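Long-range contact in protein Vng1086c (Halobacterium sp., PDB 2GF4), which is of unknown function but binds calcium and belongs to the uncharacterised UPF0058 family: residues A30-V39 with H51-L62. Numbering follows the deposited sequence.
Sequences AFAAYEELDV and HKHAVFLLGNAL. With CA (calcium ion), chain C.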
loop_
_atom_site.group_PDB
_atom_site.type_symbol
_atom_site.label_atom_id
_atom_site.label_comp_id
_atom_site.label_asym_id
_atom_site.label_seq_id
_atom_site.Cartn_x
_atom_site.Cartn_y
_atom_site.Cartn_z
ATOM N N ALA A 30 7.961 12.043 5.503
ATOM C CA ALA A 30 7.231 10.814 5.279
ATOM C C ALA A 30 5.761 10.838 5.521
ATOM O O ALA A 30 5.000 10.124 4.852
ATOM C CB ALA A 30 7.855 9.742 6.078
ATOM N N PHE A 31 5.340 11.677 6.441
ATOM C CA PHE A 31 3.929 11.683 6.740
ATOM C C PHE A 31 3.214 12.860 6.156
ATOM O O PHE A 31 2.190 13.278 6.700
ATOM C CB PHE A 31 3.752 11.621 8.247
ATOM C CG PHE A 31 4.358 10.401 8.845
ATOM C CD1 PHE A 31 5.654 10.408 9.313
ATOM C CD2 PHE A 31 3.631 9.232 8.927
ATOM C CE1 PHE A 31 6.200 9.280 9.844
ATOM C CE2 PHE A 31 4.190 8.111 9.458
ATOM C CZ PHE A 31 5.467 8.138 9.917
ATOM N N ALA A 32 3.674 13.367 5.040
ATOM C CA ALA A 32 2.997 14.533 4.526
ATOM C C ALA A 32 1.571 14.329 4.098
ATOM O O ALA A 32 0.800 15.287 4.153
ATOM C CB ALA A 32 3.769 15.110 3.458
ATOM N N ALA A 33 1.186 13.125 3.699
ATOM C CA ALA A 33 -0.214 12.938 3.356
ATOM C C ALA A 33 -1.082 12.941 4.620
ATOM O O ALA A 33 -2.196 13.467 4.570
ATOM C CB ALA A 33 -0.376 11.697 2.676
ATOM N N TYR A 34 -0.623 12.342 5.723
ATOM C CA TYR A 34 -1.418 12.373 6.944
ATOM C C TYR A 34 -1.619 13.836 7.353
ATOM O O TYR A 34 -2.729 14.184 7.727
ATOM C CB TYR A 34 -0.698 11.625 8.058
ATOM C CG TYR A 34 -1.244 11.891 9.428
ATOM C CD1 TYR A 34 -2.383 11.237 9.886
ATOM C CD2 TYR A 34 -0.588 12.761 10.286
ATOM C CE1 TYR A 34 -2.834 11.440 11.149
ATOM C CE2 TYR A 34 -1.040 12.973 11.544
ATOM C CZ TYR A 34 -2.155 12.303 11.961
ATOM O OH TYR A 34 -2.632 12.522 13.214
ATOM N N GLU A 35 -0.597 14.691 7.275
ATOM C CA GLU A 35 -0.784 16.083 7.689
ATOM C C GLU A 35 -1.773 16.830 6.796
ATOM O O GLU A 35 -2.441 17.740 7.274
ATOM C CB GLU A 35 0.565 16.788 7.725
ATOM C CG GLU A 35 1.610 16.056 8.572
ATOM C CD GLU A 35 1.422 16.268 10.050
ATOM O OE1 GLU A 35 0.650 17.173 10.421
ATOM O OE2 GLU A 35 2.045 15.561 10.878
ATOM N N GLU A 36 -1.878 16.470 5.518
ATOM C CA GLU A 36 -2.855 17.127 4.653
ATOM C C GLU A 36 -4.258 16.826 5.141
ATOM O O GLU A 36 -5.139 17.659 4.990
ATOM C CB GLU A 36 -2.760 16.607 3.233
ATOM C CG GLU A 36 -1.480 16.975 2.562
ATOM C CD GLU A 36 -1.411 16.456 1.145
ATOM O OE1 GLU A 36 -2.455 16.045 0.582
ATOM O OE2 GLU A 36 -0.307 16.468 0.566
ATOM N N LEU A 37 -4.496 15.644 5.688
ATOM C CA LEU A 37 -5.834 15.327 6.146
ATOM C C LEU A 37 -6.280 16.228 7.306
ATOM O O LEU A 37 -7.461 16.541 7.419
ATOM C CB LEU A 37 -5.860 13.861 6.585
ATOM C CG LEU A 37 -7.136 13.380 7.283
ATOM C CD1 LEU A 37 -8.230 13.463 6.309
ATOM C CD2 LEU A 37 -7.011 11.980 7.769
ATOM N N ASP A 38 -5.326 16.668 8.124
ATOM C CA ASP A 38 -5.602 17.467 9.307
ATOM C C ASP A 38 -6.642 16.833 10.200
ATOM O O ASP A 38 -7.605 17.486 10.615
ATOM C CB ASP A 38 -5.955 18.941 9.010
ATOM C CG ASP A 38 -5.941 19.807 10.289
ATOM O OD1 ASP A 38 -5.143 19.537 11.203
ATOM O OD2 ASP A 38 -6.704 20.785 10.427
ATOM N N VAL A 39 -6.476 15.541 10.466
ATOM C CA VAL A 39 -7.364 14.850 11.400
ATOM C C VAL A 39 -6.409 14.335 12.465
ATOM O O VAL A 39 -5.525 13.503 12.188
ATOM C CB VAL A 39 -8.102 13.695 10.776
ATOM C CG1 VAL A 39 -8.786 12.907 11.851
ATOM C CG2 VAL A 39 -9.141 14.243 9.855
ATOM N N HIS A 51 -11.174 9.288 11.371
ATOM C CA HIS A 51 -10.103 8.700 12.170
ATOM C C HIS A 51 -9.525 7.455 11.547
ATOM O O HIS A 51 -8.320 7.225 11.671
ATOM C CB HIS A 51 -10.604 8.480 13.574
ATOM C CG HIS A 51 -10.582 9.752 14.377
ATOM N ND1 HIS A 51 -9.411 10.315 14.838
ATOM C CD2 HIS A 51 -11.573 10.596 14.743
ATOM C CE1 HIS A 51 -9.685 11.447 15.447
ATOM N NE2 HIS A 51 -10.986 11.636 15.410
ATOM N N LYS A 52 -10.364 6.662 10.882
ATOM C CA LYS A 52 -9.898 5.463 10.176
ATOM C C LYS A 52 -8.966 5.919 9.068
ATOM O O LYS A 52 -7.925 5.310 8.861
ATOM C CB LYS A 52 -11.058 4.746 9.521
ATOM C CG LYS A 52 -11.846 3.961 10.512
ATOM C CD LYS A 52 -12.736 3.004 9.786
ATOM C CE LYS A 52 -14.143 3.259 10.219
ATOM N NZ LYS A 52 -15.107 2.890 9.163
ATOM N N HIS A 53 -9.351 6.981 8.354
ATOM C CA HIS A 53 -8.571 7.527 7.254
ATOM C C HIS A 53 -7.233 7.966 7.810
ATOM O O HIS A 53 -6.208 7.671 7.199
ATOM C CB HIS A 53 -9.333 8.706 6.668
ATOM C CG HIS A 53 -8.771 9.258 5.382
ATOM N ND1 HIS A 53 -7.649 8.758 4.758
ATOM C CD2 HIS A 53 -9.205 10.280 4.609
ATOM C CE1 HIS A 53 -7.419 9.449 3.658
ATOM N NE2 HIS A 53 -8.347 10.376 3.547
ATOM N N ALA A 54 -7.214 8.649 8.953
ATOM C CA ALA A 54 -5.937 9.089 9.507
ATOM C C ALA A 54 -5.074 7.902 9.902
ATOM O O ALA A 54 -3.866 7.945 9.692
ATOM C CB ALA A 54 -6.163 9.994 10.730
ATOM N N VAL A 55 -5.642 6.844 10.451
ATOM C CA VAL A 55 -4.791 5.716 10.812
ATOM C C VAL A 55 -4.266 5.055 9.538
ATOM O O VAL A 55 -3.116 4.616 9.506
ATOM C CB VAL A 55 -5.558 4.761 11.694
ATOM C CG1 VAL A 55 -4.808 3.480 11.835
ATOM C CG2 VAL A 55 -5.697 5.403 13.058
ATOM N N PHE A 56 -5.099 4.993 8.504
ATOM C CA PHE A 56 -4.684 4.448 7.208
ATOM C C PHE A 56 -3.460 5.218 6.700
ATOM O O PHE A 56 -2.450 4.614 6.337
ATOM C CB PHE A 56 -5.829 4.637 6.217
ATOM C CG PHE A 56 -5.501 4.172 4.847
ATOM C CD1 PHE A 56 -4.954 5.033 3.911
ATOM C CD2 PHE A 56 -5.791 2.877 4.466
ATOM C CE1 PHE A 56 -4.664 4.585 2.650
ATOM C CE2 PHE A 56 -5.499 2.437 3.208
ATOM C CZ PHE A 56 -4.952 3.289 2.298
ATOM N N LEU A 57 -3.538 6.547 6.663
ATOM C CA LEU A 57 -2.412 7.322 6.168
ATOM C C LEU A 57 -1.133 7.125 6.959
ATOM O O LEU A 57 -0.040 7.180 6.378
ATOM C CB LEU A 57 -2.796 8.790 6.141
ATOM C CG LEU A 57 -3.799 9.074 5.015
ATOM C CD1 LEU A 57 -4.284 10.473 5.190
ATOM C CD2 LEU A 57 -3.158 8.887 3.641
ATOM N N LEU A 58 -1.261 6.912 8.273
ATOM C CA LEU A 58 -0.092 6.705 9.143
ATOM C C LEU A 58 0.535 5.343 8.891
ATOM O O LEU A 58 1.760 5.252 8.767
ATOM C CB LEU A 58 -0.502 6.794 10.613
ATOM C CG LEU A 58 -0.868 8.200 11.083
ATOM C CD1 LEU A 58 -1.294 8.171 12.499
ATOM C CD2 LEU A 58 0.303 9.069 10.956
ATOM N N GLY A 59 -0.289 4.291 8.859
ATOM C CA GLY A 59 0.231 2.951 8.595
ATOM C C GLY A 59 0.887 2.919 7.231
ATOM O O GLY A 59 2.004 2.443 7.074
ATOM N N ASN A 60 0.175 3.406 6.236
ATOM C CA ASN A 60 0.691 3.455 4.907
ATOM C C ASN A 60 1.996 4.182 4.834
ATOM O O ASN A 60 2.927 3.744 4.165
ATOM C CB ASN A 60 -0.273 4.194 4.091
ATOM C CG ASN A 60 -0.475 3.562 2.835
ATOM O OD1 ASN A 60 -0.008 4.030 1.814
ATOM N ND2 ASN A 60 -1.147 2.432 2.870
ATOM N N ALA A 61 2.063 5.330 5.484
ATOM C CA ALA A 61 3.281 6.094 5.404
ATOM C C ALA A 61 4.444 5.438 6.091
ATOM O O ALA A 61 5.578 5.581 5.633
ATOM C CB ALA A 61 3.061 7.407 5.971
ATOM N N LEU A 62 4.200 4.754 7.201
ATOM C CA LEU A 62 5.301 4.097 7.866
ATOM C C LEU A 62 5.819 3.023 6.910
ATOM O O LEU A 62 7.029 2.893 6.748
ATOM C CB LEU A 62 4.793 3.467 9.142
ATOM C CG LEU A 62 5.878 2.957 10.063
ATOM C CD1 LEU A 62 6.659 4.124 10.615
ATOM C CD2 LEU A 62 5.227 2.191 11.168
HETATM CA CA CA C . -2.698 19.342 11.300
HETATM O O HOH W 1 5.763 7.517 3.518
HETATM O O HOH W 2 -2.634 19.673 8.802
HETATM O O HOH W 3 -2.342 16.891 10.786
HETATM O O HOH W 4 -0.067 19.366 11.477
#
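Tyr34 lays one face of its ring over the branched end of Leu58: CD2 of Leu58 sits 3.6 Å from the centroid of the Tyr34 ring, 16° off the ring normal, a CH-pi contact. With CG anti to the backbone N (chi1 165°), the ring slants across helix 51-62 and brings Tyr34 CE1 to 3.7 Å from CB of Ala54. Its hydroxyl is hydrogen-bonded to His10. Leu57 fits beside the tyrosine, its CD1 lying against the backbone of Ala33 and Tyr34 and its CB at the tyrosine ring edge. One turn on, Leu37 splits its methyls between Ala54 and His53: CD2 packs 3.5 Å from CA of Ala54 and over a face of the His53 ring, while CD1 comes 3.7 Å from CD2 of His53. Val39 CG1 stands over a face of the His51 ring, 4.1 Å from its centroid. At the N-cap of helix 32-37, Phe31 meets Ala61, its CD2 3.5 Å from the alanine CB, and turns its ring edge to the carbonyl O of Leu58. No direct hydrogen bond crosses the interface, but one water donates to both Ala30 O and Ala61 O. Beyond the apolar seam, Asp38 binds calcium through OD1 together with Glu40. Helix 32-37 thus packs nearly antiparallel on residues 51-62 of helix 48-71 (165° between these segments, axes 8.6 Å apart), with helix 3-21 touching Phe31, Ala54 and Leu58 and a third subunit stacking Phe71 on His53.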